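Local coordinates for uncharacterized protein (Bacteroides dorei DSM 17855, PDB 5TGF), which is probably a hydrolase of the serine beta-lactamase family and binds calcium, at residues T11-I16 with V39-A44. Residues are numbered along the deposited sequence; the frame is centred on the assembly and turned at random.
Sequences TPLDSI and VLFEKA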
loop_
_atom_site.group_PDB
_atom_site.type_symbol
_atom_site.label_atom_id
_atom_site.label_comp_id
_atom_site.label_asym_id
_atom_site.label_seq_id
_atom_site.Cartn_x
_atom_site.Cartn_y
_atom_site.Cartn_z
ATOM N N THR A 11 3.890 13.811 23.575
ATOM C CA THR A 11 2.649 13.700 24.293
ATOM C C THR A 11 1.379 13.812 23.436
ATOM O O THR A 11 0.443 13.051 23.651
ATOM C CB THR A 11 2.578 14.760 25.417
ATOM O OG1 THR A 11 3.661 14.530 26.300
ATOM C CG2 THR A 11 1.296 14.651 26.181
ATOM N N PRO A 12 1.309 14.789 22.511
ATOM C CA PRO A 12 0.061 14.889 21.759
ATOM C C PRO A 12 -0.245 13.606 20.921
ATOM O O PRO A 12 -1.410 13.215 20.782
ATOM C CB PRO A 12 0.280 16.110 20.873
ATOM C CG PRO A 12 1.348 16.893 21.561
ATOM C CD PRO A 12 2.253 15.862 22.142
ATOM N N LEU A 13 0.791 12.961 20.386
ATOM C CA LEU A 13 0.594 11.725 19.625
ATOM C C LEU A 13 0.155 10.600 20.563
ATOM O O LEU A 13 -0.809 9.886 20.296
ATOM C CB LEU A 13 1.882 11.346 18.899
ATOM C CG LEU A 13 1.867 10.073 18.068
ATOM C CD1 LEU A 13 0.859 10.235 16.940
ATOM C CD2 LEU A 13 3.254 9.761 17.509
ATOM N N ASP A 14 0.867 10.456 21.687
ATOM C CA ASP A 14 0.551 9.411 22.670
ATOM C C ASP A 14 -0.882 9.593 23.199
ATOM O O ASP A 14 -1.609 8.618 23.421
ATOM C CB ASP A 14 1.591 9.451 23.795
ATOM C CG ASP A 14 1.414 8.327 24.828
ATOM O OD1 ASP A 14 1.176 7.152 24.452
ATOM O OD2 ASP A 14 1.616 8.620 26.028
ATOM N N SER A 15 -1.333 10.841 23.331
ATOM C CA SER A 15 -2.666 11.081 23.883
ATOM C C SER A 15 -3.706 10.606 22.901
ATOM O O SER A 15 -4.719 10.034 23.289
ATOM C CB SER A 15 -2.915 12.564 24.199
ATOM O OG SER A 15 -2.197 12.965 25.346
ATOM N N ILE A 16 -3.465 10.861 21.623
ATOM C CA ILE A 16 -4.450 10.482 20.604
ATOM C C ILE A 16 -4.554 8.952 20.525
ATOM O O ILE A 16 -5.642 8.404 20.510
ATOM C CB ILE A 16 -4.096 11.070 19.230
ATOM C CG1 ILE A 16 -4.253 12.598 19.262
ATOM C CG2 ILE A 16 -4.980 10.454 18.140
ATOM C CD1 ILE A 16 -3.661 13.315 18.043
ATOM N N VAL A 39 15.318 6.900 15.760
ATOM C CA VAL A 39 13.997 6.590 16.270
ATOM C C VAL A 39 13.558 7.642 17.294
ATOM O O VAL A 39 14.109 7.706 18.379
ATOM C CB VAL A 39 13.960 5.182 16.887
ATOM C CG1 VAL A 39 12.624 4.928 17.554
ATOM C CG2 VAL A 39 14.227 4.136 15.811
ATOM N N LEU A 40 12.553 8.447 16.970
ATOM C CA LEU A 40 12.083 9.511 17.882
ATOM C C LEU A 40 11.030 9.050 18.865
ATOM O O LEU A 40 10.879 9.633 19.925
ATOM C CB LEU A 40 11.514 10.691 17.098
ATOM C CG LEU A 40 12.451 11.453 16.165
ATOM C CD1 LEU A 40 11.814 12.800 15.861
ATOM C CD2 LEU A 40 13.852 11.644 16.756
ATOM N N PHE A 41 10.226 8.072 18.480
ATOM C CA PHE A 41 9.121 7.624 19.302
ATOM C C PHE A 41 8.746 6.217 18.884
ATOM O O PHE A 41 8.574 5.943 17.705
ATOM C CB PHE A 41 7.930 8.572 19.159
ATOM C CG PHE A 41 6.800 8.251 20.080
ATOM C CD1 PHE A 41 6.875 8.554 21.439
ATOM C CD2 PHE A 41 5.656 7.647 19.605
ATOM C CE1 PHE A 41 5.809 8.243 22.281
ATOM C CE2 PHE A 41 4.604 7.336 20.444
ATOM C CZ PHE A 41 4.666 7.654 21.774
ATOM N N GLU A 42 8.645 5.325 19.875
ATOM C CA GLU A 42 8.317 3.919 19.631
ATOM C C GLU A 42 7.633 3.385 20.870
ATOM O O GLU A 42 8.171 3.500 21.968
ATOM C CB GLU A 42 9.587 3.116 19.334
ATOM C CG GLU A 42 9.360 1.754 18.702
ATOM C CD GLU A 42 10.659 1.102 18.238
ATOM O OE1 GLU A 42 11.656 1.116 18.997
ATOM O OE2 GLU A 42 10.699 0.600 17.093
ATOM N N LYS A 43 6.425 2.846 20.713
ATOM C CA LYS A 43 5.598 2.483 21.854
ATOM C C LYS A 43 4.564 1.466 21.434
ATOM O O LYS A 43 3.999 1.552 20.322
ATOM C CB LYS A 43 4.869 3.695 22.408
ATOM C CG LYS A 43 4.125 3.407 23.702
ATOM C CD LYS A 43 3.616 4.662 24.376
ATOM C CE LYS A 43 2.860 4.303 25.637
ATOM N NZ LYS A 43 2.204 5.501 26.240
ATOM N N ALA A 44 4.325 0.497 22.309
ATOM C CA ALA A 44 3.274 -0.481 22.079
ATOM C C ALA A 44 2.164 -0.269 23.096
ATOM O O ALA A 44 2.405 0.205 24.200
ATOM C CB ALA A 44 3.845 -1.887 22.147
#
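K43 and D14 join in a salt bridge, the ammonium NZ of K43 lying 2.6 Å from OD1 of D14. The nitrogen comes in on the syn side of that oxygen, 23° out of the carboxylate plane, and OD2 of D14 lies farther from NZ of K43, at 3.2 Å. Reaching the helix takes the full length of the lysine: its chain runs extended from the strand and meets the aspartate at about a right angle. Beside this polar pair sits the ring of F41, slanted against both of its helix neighbours. CD2 of L13 packs 3.8 Å from CD2 of F41, while CB of D14 lies 4.1 Å from CZ of F41. CG of F41 stands anti to the backbone N (chi1 -174°), which sets the ring against L13 and D14. The contact lays the N-terminal helix 11-22 on one face of the antiparallel sheet at strand 38-46, one of its two outermost strands, as expected of the alpha/beta domain of serine beta-lactamases and their relatives; the segment axes run 22° from parallel. L40 and F41 form a classic beta bulge opposite V33. The ring of F10 lies nearly parallel to that of F41, and L13 is buried against I31 of the adjacent strand and L329 and I336 of the C-terminal helix 328-337. Y45 OH also hydrogen-bonds to OD1 of D14, giving this oxygen a second partner from the same strand as K43.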